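PDB 6GUP: fusarinine C esterase sidJ from Aspergillus fumigatus, which hydrolyses the ester bonds of the siderophore fusarinine C, releasing fusarinine and iron, but leaves the related triacetylfusarinine C uncut. Local coordinates for residues Thr71-Thr75 / Ser76-Ser80; His122-Gly125 / Ser126-Val129; Leu214-Ala217 / Met218-Leu221; Ala231-Phe234 / Leu235-Ser239; Leu329-Asp332 / Asp333-Glu336. All coordinates share one frame; numbering follows the deposited sequence.

Interaction 1 of 5, residues Thr71-Thr75 / Ser76-Ser80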
loop_
_atom_site.group_PDB
_atom_site.type_symbol
_atom_site.label_atom_id
_atom_site.label_comp_id
_atom_site.label_asym_id
_atom_site.label_seq_id
_atom_site.Cartn_x
_atom_site.Cartn_y
_atom_site.Cartn_z
ATOM N N THR A 71 -5.725 9.252 6.764
ATOM C CA THR A 71 -4.457 8.548 6.557
ATOM C C THR A 71 -4.310 8.348 5.053
ATOM O O THR A 71 -5.295 8.477 4.325
ATOM C CB THR A 71 -4.435 7.186 7.271
ATOM O OG1 THR A 71 -5.541 6.386 6.829
ATOM C CG2 THR A 71 -4.518 7.369 8.777
ATOM N N LEU A 72 -3.100 8.047 4.580
ATOM C CA LEU A 72 -2.864 7.938 3.133
ATOM C C LEU A 72 -1.788 6.943 2.726
ATOM O O LEU A 72 -0.955 6.531 3.538
ATOM C CB LEU A 72 -2.541 9.315 2.529
ATOM C CG LEU A 72 -1.095 9.834 2.555
ATOM C CD1 LEU A 72 -1.006 11.167 1.830
ATOM C CD2 LEU A 72 -0.569 9.954 3.976
ATOM N N THR A 73 -1.830 6.581 1.444
ATOM C CA THR A 73 -0.781 5.813 0.792
ATOM C C THR A 73 0.102 6.749 -0.019
ATOM O O THR A 73 -0.372 7.744 -0.576
ATOM C CB THR A 73 -1.352 4.744 -0.161
ATOM O OG1 THR A 73 -2.160 5.365 -1.172
ATOM C CG2 THR A 73 -2.184 3.730 0.607
ATOM N N LEU A 74 1.388 6.418 -0.064
ATOM C CA LEU A 74 2.369 7.085 -0.909
ATOM C C LEU A 74 2.942 6.013 -1.834
ATOM O O LEU A 74 2.576 4.840 -1.725
ATOM C CB LEU A 74 3.475 7.695 -0.039
ATOM C CG LEU A 74 3.032 8.603 1.117
ATOM C CD1 LEU A 74 4.178 8.854 2.086
ATOM C CD2 LEU A 74 2.474 9.920 0.597
ATOM N N THR A 75 3.830 6.405 -2.743
ATOM C CA THR A 75 4.589 5.433 -3.541
ATOM C C THR A 75 5.563 4.678 -2.627
ATOM O O THR A 75 5.801 3.485 -2.818
ATOM C CB THR A 75 5.360 6.114 -4.692
ATOM O OG1 THR A 75 4.438 6.817 -5.534
ATOM C CG2 THR A 75 6.130 5.091 -5.537
ATOM N N SER A 76 6.107 5.383 -1.635
ATOM C CA SER A 76 6.997 4.788 -0.635
ATOM C C SER A 76 6.320 3.788 0.313
ATOM O O SER A 76 7.011 3.002 0.966
ATOM C CB SER A 76 7.671 5.888 0.179
ATOM O OG SER A 76 8.414 6.739 -0.671
ATOM N N SER A 77 4.989 3.836 0.409
ATOM C CA SER A 77 4.214 2.777 1.071
ATOM C C SER A 77 4.475 1.415 0.424
ATOM O O SER A 77 4.628 0.413 1.121
ATOM C CB SER A 77 2.711 3.075 1.021
ATOM O OG SER A 77 2.421 4.368 1.523
ATOM N N TYR A 78 4.533 1.402 -0.907
ATOM C CA TYR A 78 4.766 0.182 -1.685
ATOM C C TYR A 78 6.258 -0.055 -1.980
ATOM O O TYR A 78 6.692 -1.204 -2.056
ATOM C CB TYR A 78 3.943 0.225 -2.978
ATOM C CG TYR A 78 2.467 0.512 -2.742
ATOM C CD1 TYR A 78 1.609 -0.480 -2.265
ATOM C CD2 TYR A 78 1.932 1.781 -2.980
ATOM C CE1 TYR A 78 0.263 -0.225 -2.040
ATOM C CE2 TYR A 78 0.585 2.046 -2.758
ATOM C CZ TYR A 78 -0.245 1.040 -2.288
ATOM O OH TYR A 78 -1.579 1.289 -2.065
ATOM N N GLN A 79 7.035 1.019 -2.129
ATOM C CA GLN A 79 8.491 0.919 -2.312
ATOM C C GLN A 79 9.200 1.427 -1.052
ATOM O O GLN A 79 9.795 2.509 -1.042
ATOM C CB GLN A 79 8.947 1.699 -3.555
ATOM C CG GLN A 79 8.030 1.570 -4.764
ATOM C CD GLN A 79 8.655 2.086 -6.051
ATOM O OE1 GLN A 79 9.877 2.083 -6.216
ATOM N NE2 GLN A 79 7.812 2.527 -6.977
ATOM N N SER A 80 9.136 0.624 0.007
ATOM C CA SER A 80 9.716 0.982 1.310
ATOM C C SER A 80 11.223 0.691 1.454
ATOM O O SER A 80 11.817 1.012 2.486
ATOM C CB SER A 80 8.953 0.259 2.422
ATOM O OG SER A 80 9.019 -1.147 2.253
HETATM O O HOH W 1 -2.340 3.489 -3.436
#
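Leu74 N donates to Ser77 OG over 2.8 Å, and the bond is almost straight, with 175° at the hydrogen. The Ser77 hydroxyl lies anti to its own carbonyl carbon (chi1 -53°), which turns it back toward the strand end, in line with the Leu74 N-H. One residue on, the carbonyl of Thr75 receives two amides: Gln79 N at 2.8 Å, lying in the carbonyl plane, and Tyr78 N in a weak bond. Ser77 N to Leu74 O is weak as well, in keeping with the loosely bonded short helix 75-78 that follows strand 67-72.

A water bridges Thr73 and Tyr78, 2.9 Å from Thr73 OG1 and 2.7 Å from Tyr78 OH; Thr73 OG1 also bonds Val24 N of the neighbouring strand. The Tyr78 side chain slants across Thr73, its OH 3.7 Å from Thr73 CG2, while Tyr78 CD2 comes within 3.4 Å of Leu74 O. At the outer end, Thr75 and Gln79 run alongside each other, the methyl CG2 of Thr75 resting on Gln79 NE2; Thr75 OG1 is taken by Glu92 of helix 86-108. Tyr78 also packs on Ser77 of the second subunit. The buried strand exit is thus fastened by one strong serine bond and a shared water, with weaker helical bonds beyond.

Interaction 2 of 5, residues His122-Gly125 / Ser126-Val129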
loop_
_atom_site.group_PDB
_atom_site.type_symbol
_atom_site.label_atom_id
_atom_site.label_comp_id
_atom_site.label_asym_id
_atom_site.label_seq_id
_atom_site.Cartn_x
_atom_site.Cartn_y
_atom_site.Cartn_z
ATOM N N HIS A 122 4.009 10.063 12.253
ATOM C CA HIS A 122 4.163 8.996 13.240
ATOM C C HIS A 122 5.393 8.180 12.875
ATOM O O HIS A 122 5.524 7.737 11.731
ATOM C CB HIS A 122 2.902 8.124 13.260
ATOM C CG HIS A 122 3.105 6.749 13.821
ATOM N ND1 HIS A 122 3.074 6.482 15.172
ATOM C CD2 HIS A 122 3.322 5.560 13.208
ATOM C CE1 HIS A 122 3.275 5.191 15.369
ATOM N NE2 HIS A 122 3.428 4.610 14.193
ATOM N N SER A 123 6.282 7.989 13.851
ATOM C CA SER A 123 7.548 7.279 13.659
ATOM C C SER A 123 8.356 7.926 12.514
ATOM O O SER A 123 8.612 9.132 12.565
ATOM C CB SER A 123 7.299 5.774 13.467
ATOM O OG SER A 123 8.518 5.071 13.306
ATOM N N THR A 124 8.722 7.158 11.485
ATOM C CA THR A 124 9.475 7.688 10.342
ATOM C C THR A 124 8.643 8.574 9.398
ATOM O O THR A 124 9.203 9.215 8.510
ATOM C CB THR A 124 10.127 6.553 9.527
ATOM O OG1 THR A 124 9.125 5.615 9.119
ATOM C CG2 THR A 124 11.183 5.838 10.362
ATOM N N GLY A 125 7.321 8.609 9.584
ATOM C CA GLY A 125 6.465 9.606 8.937
ATOM C C GLY A 125 6.772 11.040 9.352
ATOM O O GLY A 125 6.447 11.976 8.623
ATOM N N SER A 126 7.383 11.211 10.528
ATOM C CA SER A 126 7.890 12.512 10.981
ATOM C C SER A 126 8.975 13.104 10.074
ATOM O O SER A 126 9.106 14.328 9.995
ATOM C CB SER A 126 8.431 12.405 12.408
ATOM O OG SER A 126 7.417 11.993 13.307
ATOM N N GLN A 127 9.749 12.246 9.406
ATOM C CA GLN A 127 10.719 12.689 8.397
ATOM C C GLN A 127 10.016 13.445 7.273
ATOM O O GLN A 127 10.476 14.506 6.859
ATOM C CB GLN A 127 11.489 11.508 7.793
ATOM C CG GLN A 127 12.399 10.762 8.757
ATOM C CD GLN A 127 12.922 9.457 8.180
ATOM O OE1 GLN A 127 12.991 9.281 6.961
ATOM N NE2 GLN A 127 13.292 8.532 9.056
ATOM N N CYS A 128 8.900 12.891 6.793
ATOM C CA CYS A 128 8.086 13.535 5.753
ATOM C C CYS A 128 7.557 14.909 6.177
ATOM O O CYS A 128 7.487 15.822 5.354
ATOM C CB CYS A 128 6.907 12.641 5.350
ATOM S SG CYS A 128 7.359 10.939 4.945
ATOM N N VAL A 129 7.205 15.048 7.456
ATOM C CA VAL A 129 6.693 16.312 8.003
ATOM C C VAL A 129 7.779 17.393 7.982
ATOM O O VAL A 129 7.553 18.484 7.458
ATOM C CB VAL A 129 6.131 16.134 9.439
ATOM C CG1 VAL A 129 5.707 17.472 10.041
ATOM C CG2 VAL A 129 4.949 15.170 9.435
#
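The amide group of Gln127 reaches back beside Thr124, its NE2 3.7 Å from Thr124 CG2 and 3.8 Å from Thr124 CB. The two side chains run alongside and point the same way; the glutamine is extended beyond CG, which brings its amide level with the threonine methyl. Thr124 OG1 has its partner elsewhere, at Leu45 N. The imidazole of His122 has Ser123 CB 4.0 Å above one face, displaced toward the rim, and its ND1 is bonded to Gln163 of strand 159-163.

Between strand 117-122 and helix 125-134 the chain makes a type II' turn from His122 to Gly125, closed by Gly125 N on His122 O at 2.9 Å. This has the form of the nucleophile elbow of alpha/beta-hydrolases, with Ser123 at its tip in a strained backbone conformation (phi 55°, psi -123°). Ser123 OG is bonded to His327 NE2, consistent with a Ser-His-Asp triad completed by Asp286. Gly125, which has no side chain, brings its CA to 3.5 Å from His122 O in this tight turn.

The helix follows the elbow. Ser126 N bonds Ser123 O at 3.2 Å, approaching from well above the carbonyl plane, and Gln127 N meets Thr124 O in a similar way, also at 3.2 Å. Val129 N makes a weak bond to Gly125 O. Cys128 CB, 3.4 Å from Gly125 O, and Val129 CG2 pack near that same oxygen, while the Val129 side chain also rests on Ala160 and Met162 of strand 159-163.

Interaction 3 of 5, residues Leu214-Ala217 / Met218-Leu221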
loop_
_atom_site.group_PDB
_atom_site.type_symbol
_atom_site.label_atom_id
_atom_site.label_comp_id
_atom_site.label_asym_id
_atom_site.label_seq_id
_atom_site.Cartn_x
_atom_site.Cartn_y
_atom_site.Cartn_z
ATOM N N LEU A 214 18.404 -6.639 0.098
ATOM C CA LEU A 214 19.083 -7.490 1.068
ATOM C C LEU A 214 18.070 -8.459 1.682
ATOM O O LEU A 214 16.873 -8.160 1.699
ATOM C CB LEU A 214 19.757 -6.645 2.153
ATOM C CG LEU A 214 20.795 -5.633 1.647
ATOM C CD1 LEU A 214 21.191 -4.667 2.753
ATOM C CD2 LEU A 214 22.023 -6.331 1.082
ATOM N N PRO A 215 18.539 -9.623 2.181
ATOM C CA PRO A 215 17.607 -10.633 2.696
ATOM C C PRO A 215 16.810 -10.146 3.904
ATOM O O PRO A 215 17.383 -9.573 4.834
ATOM C CB PRO A 215 18.520 -11.805 3.094
ATOM C CG PRO A 215 19.818 -11.548 2.417
ATOM C CD PRO A 215 19.938 -10.061 2.324
ATOM N N LEU A 216 15.500 -10.377 3.869
ATOM C CA LEU A 216 14.599 -9.970 4.950
ATOM C C LEU A 216 14.928 -10.726 6.244
ATOM O O LEU A 216 14.865 -10.149 7.331
ATOM C CB LEU A 216 13.132 -10.184 4.533
ATOM C CG LEU A 216 11.989 -9.409 5.205
ATOM C CD1 LEU A 216 11.770 -9.840 6.645
ATOM C CD2 LEU A 216 12.166 -7.897 5.114
ATOM N N ALA A 217 15.295 -12.003 6.113
ATOM C CA ALA A 217 15.757 -12.818 7.246
ATOM C C ALA A 217 16.850 -12.120 8.058
ATOM O O ALA A 217 16.804 -12.118 9.286
ATOM C CB ALA A 217 16.262 -14.168 6.758
ATOM N N MET A 218 17.815 -11.526 7.356
ATOM C CA MET A 218 18.951 -10.837 7.979
ATOM C C MET A 218 18.622 -9.424 8.475
ATOM O O MET A 218 18.940 -9.088 9.616
ATOM C CB MET A 218 20.130 -10.783 7.000
ATOM C CG MET A 218 20.686 -12.154 6.647
ATOM S SD MET A 218 22.012 -12.104 5.426
ATOM C CE MET A 218 23.393 -11.558 6.423
ATOM N N THR A 219 18.001 -8.604 7.624
ATOM C CA THR A 219 17.750 -7.186 7.946
ATOM C C THR A 219 16.802 -6.974 9.131
ATOM O O THR A 219 17.000 -6.053 9.924
ATOM C CB THR A 219 17.188 -6.396 6.742
ATOM O OG1 THR A 219 16.007 -7.036 6.248
ATOM C CG2 THR A 219 18.223 -6.288 5.627
ATOM N N SER A 220 15.784 -7.825 9.243
ATOM C CA SER A 220 14.808 -7.737 10.341
ATOM C C SER A 220 15.374 -8.041 11.732
ATOM O O SER A 220 14.778 -7.643 12.736
ATOM C CB SER A 220 13.604 -8.639 10.064
ATOM O OG SER A 220 12.804 -8.055 9.057
ATOM N N LEU A 221 16.506 -8.743 11.790
ATOM C CA LEU A 221 17.221 -8.959 13.053
ATOM C C LEU A 221 17.824 -7.673 13.605
ATOM O O LEU A 221 17.936 -7.518 14.823
ATOM C CB LEU A 221 18.342 -9.987 12.882
ATOM C CG LEU A 221 17.953 -11.387 12.405
ATOM C CD1 LEU A 221 19.153 -12.314 12.503
ATOM C CD2 LEU A 221 16.771 -11.949 13.183
HETATM O O HOH W 2 15.424 -6.706 3.592
#
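Leu214 sets its CB 3.8 Å from the methyl CG2 of Thr219, a small apolar touch at the entry to the helix. Its carbonyl accepts a hydrogen bond from a water, which lies 2.7 Å from Thr219 OG1 and so links the loop to the first turn. Pro215 follows at the N-cap position, and its carbonyl takes Thr219 N at 3.0 Å, nearly along the C=O axis, together with a weaker bond from Met218 N. The Pro215 ring lies beside the Met218 side chain, CG against SD at 3.8 Å.

Helix 216-222 begins here, a short helix lying against the long helix 185-205: Met218 packs on Val191, Lys194 and Leu195, and Pro215 on Met198. Leu216 has CG anti to its backbone N (chi1 -158°), which swings CD1 along the helix to within 3.2 Å of Ser220 OG. Leu216 O receives Ser220 N at 3.1 Å, from a position tilted 25° out of the carbonyl plane. Ala217, exposed like Leu216, contributes chiefly its carbonyl: Leu221 CG comes to 3.4 Å from Ala217 O.

Interaction 4 of 5, residues Ala231-Phe234 / Leu235-Ser239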
loop_
_atom_site.group_PDB
_atom_site.type_symbol
_atom_site.label_atom_id
_atom_site.label_comp_id
_atom_site.label_asym_id
_atom_site.label_seq_id
_atom_site.Cartn_x
_atom_site.Cartn_y
_atom_site.Cartn_z
ATOM N N ALA A 231 20.258 -2.342 -0.762
ATOM C CA ALA A 231 21.645 -2.112 -0.357
ATOM C C ALA A 231 21.941 -0.626 -0.164
ATOM O O ALA A 231 22.580 -0.240 0.817
ATOM C CB ALA A 231 22.598 -2.704 -1.381
ATOM N N ARG A 232 21.470 0.196 -1.102
ATOM C CA ARG A 232 21.664 1.647 -1.027
ATOM C C ARG A 232 20.959 2.274 0.169
ATOM O O ARG A 232 21.516 3.167 0.812
ATOM C CB ARG A 232 21.202 2.338 -2.312
ATOM C CG ARG A 232 22.170 2.149 -3.463
ATOM C CD ARG A 232 21.788 3.000 -4.658
ATOM N NE ARG A 232 20.545 2.564 -5.289
ATOM C CZ ARG A 232 20.041 3.084 -6.411
ATOM N NH1 ARG A 232 20.667 4.069 -7.055
ATOM N NH2 ARG A 232 18.901 2.615 -6.901
ATOM N N ARG A 233 19.746 1.811 0.461
ATOM C CA ARG A 233 19.011 2.316 1.614
ATOM C C ARG A 233 19.652 1.900 2.929
ATOM O O ARG A 233 19.748 2.707 3.851
ATOM C CB ARG A 233 17.552 1.876 1.599
ATOM C CG ARG A 233 16.743 2.731 2.543
ATOM C CD ARG A 233 15.303 2.312 2.763
ATOM N NE ARG A 233 14.868 2.761 4.088
ATOM C CZ ARG A 233 14.795 4.037 4.489
ATOM N NH1 ARG A 233 15.107 5.051 3.679
ATOM N NH2 ARG A 233 14.399 4.309 5.730
ATOM N N PHE A 234 20.076 0.643 3.015
ATOM C CA PHE A 234 20.753 0.143 4.206
ATOM C C PHE A 234 22.057 0.903 4.495
ATOM O O PHE A 234 22.350 1.199 5.656
ATOM C CB PHE A 234 21.020 -1.360 4.078
ATOM C CG PHE A 234 21.854 -1.922 5.190
ATOM C CD1 PHE A 234 21.260 -2.490 6.313
ATOM C CD2 PHE A 234 23.238 -1.867 5.122
ATOM C CE1 PHE A 234 22.037 -2.999 7.343
ATOM C CE2 PHE A 234 24.015 -2.368 6.146
ATOM C CZ PHE A 234 23.419 -2.941 7.256
ATOM N N LEU A 235 22.831 1.203 3.449
ATOM C CA LEU A 235 24.089 1.960 3.598
ATOM C C LEU A 235 23.894 3.344 4.197
ATOM O O LEU A 235 24.731 3.810 4.971
ATOM C CB LEU A 235 24.831 2.104 2.262
ATOM C CG LEU A 235 25.698 0.934 1.802
ATOM C CD1 LEU A 235 26.465 1.339 0.555
ATOM C CD2 LEU A 235 26.660 0.465 2.886
ATOM N N SER A 236 22.798 3.995 3.820
ATOM C CA SER A 236 22.403 5.276 4.406
ATOM C C SER A 236 22.273 5.192 5.931
ATOM O O SER A 236 22.697 6.103 6.647
ATOM C CB SER A 236 21.074 5.742 3.805
ATOM O OG SER A 236 20.791 7.080 4.164
ATOM N N LEU A 237 21.701 4.089 6.412
ATOM C CA LEU A 237 21.429 3.901 7.838
ATOM C C LEU A 237 22.656 3.511 8.679
ATOM O O LEU A 237 22.669 3.781 9.881
ATOM C CB LEU A 237 20.298 2.874 8.033
ATOM C CG LEU A 237 19.011 3.097 7.213
ATOM C CD1 LEU A 237 17.889 2.166 7.654
ATOM C CD2 LEU A 237 18.545 4.548 7.250
ATOM N N THR A 238 23.674 2.898 8.063
ATOM C CA THR A 238 24.847 2.387 8.802
ATOM C C THR A 238 26.189 3.087 8.563
ATOM O O THR A 238 27.068 3.008 9.424
ATOM C CB THR A 238 25.065 0.890 8.524
ATOM O OG1 THR A 238 25.351 0.686 7.135
ATOM C CG2 THR A 238 23.836 0.112 8.904
ATOM N N SER A 239 26.362 3.743 7.413
ATOM C CA SER A 239 27.620 4.446 7.113
ATOM C C SER A 239 27.827 5.607 8.084
ATOM O O SER A 239 26.855 6.098 8.663
ATOM C CB SER A 239 27.649 4.950 5.664
ATOM O OG SER A 239 27.871 3.879 4.763
#
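Phe234 has CG anti to its backbone N (chi1 173°), which lays the ring along the helix toward Thr238. Thr238 has OG1 between its backbone N and carbonyl carbon (chi1 63°), which leaves CG2 beside the N and facing the ring. The methyl CG2 stands 3.9 Å from the ring centroid, 27° off the normal, a CH-pi contact over one face and displaced toward the rim near CZ. Thr238 OG1 lies 3.5 Å from Phe234 CE2 and makes a weak hydrogen bond to Phe234 O. That carbonyl also receives weak bonds from Leu237 N and Thr238 N, so three donors gather on one oxygen as helix 231-238 runs out.

One firm backbone bond lies earlier in the helix: Leu235 N donates to Ala231 O at 3.0 Å, with the Leu235 side chain folded back so that CG sits 3.5 Å from the same oxygen. Ser236 N to Arg232 O is weak. Leu237 CG lies 3.5 Å from Arg233 O, and its CD2 lies 4.4 Å from Arg233 NH2. The guanidinium of Arg233 is held by a salt bridge to Asp249, and that of Arg232 by one to Asp211. Beyond the last turn, Ser239 N bonds Leu235 O at 2.9 Å.

Phe234 packs on Thr196 and Ala199 of helix 185-205, and Thr238 on Phe192. The helix therefore presents Phe234, Ala231 and the Thr238 side chain to that neighbour, while its two arginines are fixed by acidic partners; at its C-terminal end the CH-pi contact accompanies three weak bonds to Phe234 O, whereas Ser239 N still bonds Leu235 O firmly.

Interaction 5 of 5, residues Leu329-Asp332 / Asp333-Glu336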
loop_
_atom_site.group_PDB
_atom_site.type_symbol
_atom_site.label_atom_id
_atom_site.label_comp_id
_atom_site.label_asym_id
_atom_site.label_seq_id
_atom_site.Cartn_x
_atom_site.Cartn_y
_atom_site.Cartn_z
ATOM N N LEU A 329 3.307 2.907 21.272
ATOM C CA LEU A 329 2.231 2.834 22.276
ATOM C C LEU A 329 1.274 1.655 22.005
ATOM O O LEU A 329 0.057 1.769 22.176
ATOM C CB LEU A 329 1.470 4.173 22.365
ATOM C CG LEU A 329 2.275 5.435 22.727
ATOM C CD1 LEU A 329 3.015 6.031 21.534
ATOM C CD2 LEU A 329 1.360 6.490 23.339
ATOM N N SER A 330 1.848 0.521 21.599
ATOM C CA SER A 330 1.082 -0.625 21.080
ATOM C C SER A 330 0.448 -1.514 22.151
ATOM O O SER A 330 -0.606 -2.106 21.916
ATOM C CB SER A 330 1.978 -1.505 20.202
ATOM O OG SER A 330 2.677 -0.737 19.238
ATOM N N ASN A 331 1.089 -1.606 23.316
ATOM C CA ASN A 331 0.752 -2.623 24.322
ATOM C C ASN A 331 -0.592 -2.386 25.014
ATOM O O ASN A 331 -1.225 -1.341 24.845
ATOM C CB ASN A 331 1.847 -2.706 25.400
ATOM C CG ASN A 331 3.232 -2.960 24.829
ATOM O OD1 ASN A 331 3.383 -3.580 23.775
ATOM N ND2 ASN A 331 4.254 -2.482 25.529
ATOM N N ASP A 332 -1.004 -3.380 25.798
ATOM C CA ASP A 332 -2.112 -3.241 26.750
ATOM C C ASP A 332 -1.651 -2.400 27.950
ATOM O O ASP A 332 -2.442 -1.671 28.553
ATOM C CB ASP A 332 -2.599 -4.619 27.211
ATOM C CG ASP A 332 -3.159 -5.459 26.068
ATOM O OD1 ASP A 332 -2.887 -6.678 26.039
ATOM O OD2 ASP A 332 -3.865 -4.904 25.199
ATOM N N ASP A 333 -0.366 -2.538 28.286
ATOM C CA ASP A 333 0.373 -1.627 29.181
ATOM C C ASP A 333 0.197 -0.132 28.840
ATOM O O ASP A 333 0.118 0.709 29.738
ATOM C CB ASP A 333 1.868 -2.016 29.138
ATOM C CG ASP A 333 2.784 -0.964 29.745
ATOM O OD1 ASP A 333 2.582 -0.594 30.920
ATOM O OD2 ASP A 333 3.717 -0.519 29.043
ATOM N N GLN A 334 0.117 0.172 27.545
ATOM C CA GLN A 334 0.112 1.546 27.022
ATOM C C GLN A 334 -1.252 2.260 26.950
ATOM O O GLN A 334 -1.361 3.299 26.293
ATOM C CB GLN A 334 0.754 1.536 25.626
ATOM C CG GLN A 334 2.212 1.108 25.633
ATOM C CD GLN A 334 3.116 2.161 26.232
ATOM O OE1 GLN A 334 3.065 3.323 25.839
ATOM N NE2 GLN A 334 3.958 1.760 27.179
ATOM N N ALA A 335 -2.275 1.734 27.628
ATOM C CA ALA A 335 -3.598 2.375 27.668
ATOM C C ALA A 335 -3.561 3.824 28.173
ATOM O O ALA A 335 -4.203 4.700 27.589
ATOM C CB ALA A 335 -4.557 1.552 28.518
ATOM N N GLU A 336 -2.803 4.067 29.243
ATOM C CA GLU A 336 -2.724 5.398 29.865
ATOM C C GLU A 336 -1.896 6.405 29.038
ATOM O O GLU A 336 -2.345 7.540 28.848
ATOM C CB GLU A 336 -2.244 5.296 31.329
ATOM C CG GLU A 336 -2.095 6.623 32.071
ATOM C CD GLU A 336 -0.745 7.298 31.872
ATOM O OE1 GLU A 336 -0.730 8.507 31.561
ATOM O OE2 GLU A 336 0.300 6.628 32.027
#
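Gln334 folds its side chain back over Leu329, crossing it at about a right angle, with OE1 3.8 Å from Leu329 CG. A bend at chi2 (-72°) turns the amide toward Leu329. Gln334 CB lies 3.5 Å from Leu329 O, and Gln334 CG is 3.7 Å from Asn331 N. Asn331 N is buried here without any hydrogen-bonding partner. The amide end is well supplied: OE1 accepts Ser326 N, and NE2 donates to Asn324 O as well as to Asp333 OD2 at 3.0 Å. The carboxylate oxygen is met from above its plane, so Gln334 NE2 stands above the carboxylate, while the oxygen lies only slightly out of the amide plane.

Asn331 runs beside the side chains of Asp333 and Gln334. Its CB is 3.8 Å from Asp333 CB, with the amide and carboxylate planes 35° apart, and also packs against Gln334 CG; the two amide planes there stand nearly perpendicular, at 82°. The one backbone bond across the contact, Gln334 N to Asn331 O, is weak at 3.4 Å. Both Asn331 O and Leu329 O are taken up by Arg338, one turn into the helix, and the Leu329 side chain rests on Pro337 and Leu341.

A type I turn from Asp332 to Ala335 leads the chain into helix 335-353, with Gln334 at the N-cap position. Two acidic residues precede the helix, where negative charge would probably suit the positive end of its dipole. The contact thus forms the entry to the C-terminal helix, shortly after His327 of the likely triad.

In the fold
Interactions 1 and 2 are the buried pair, about 12 Å apart between centres, and each follows a strand of the central sheet as the chain turns into a helix; interaction 2 lies almost at the chain's centre. Interactions 3 and 4 are partly buried and belong to successive helices, 216-222 and 231-238, both packed on helix 185-205; they touch where Leu214 CD1 meets Phe234 CB at 3.6 Å. Interaction 4 reaches interaction 1 through Arg233 and Ser80. Interaction 5, touching no other, lies at a largely exposed helix entry. A serine and a water dominate interaction 1, tight turn geometry interaction 2, helical backbone bonds with local packing interactions 3 and 4, amide and carboxylate groups interaction 5.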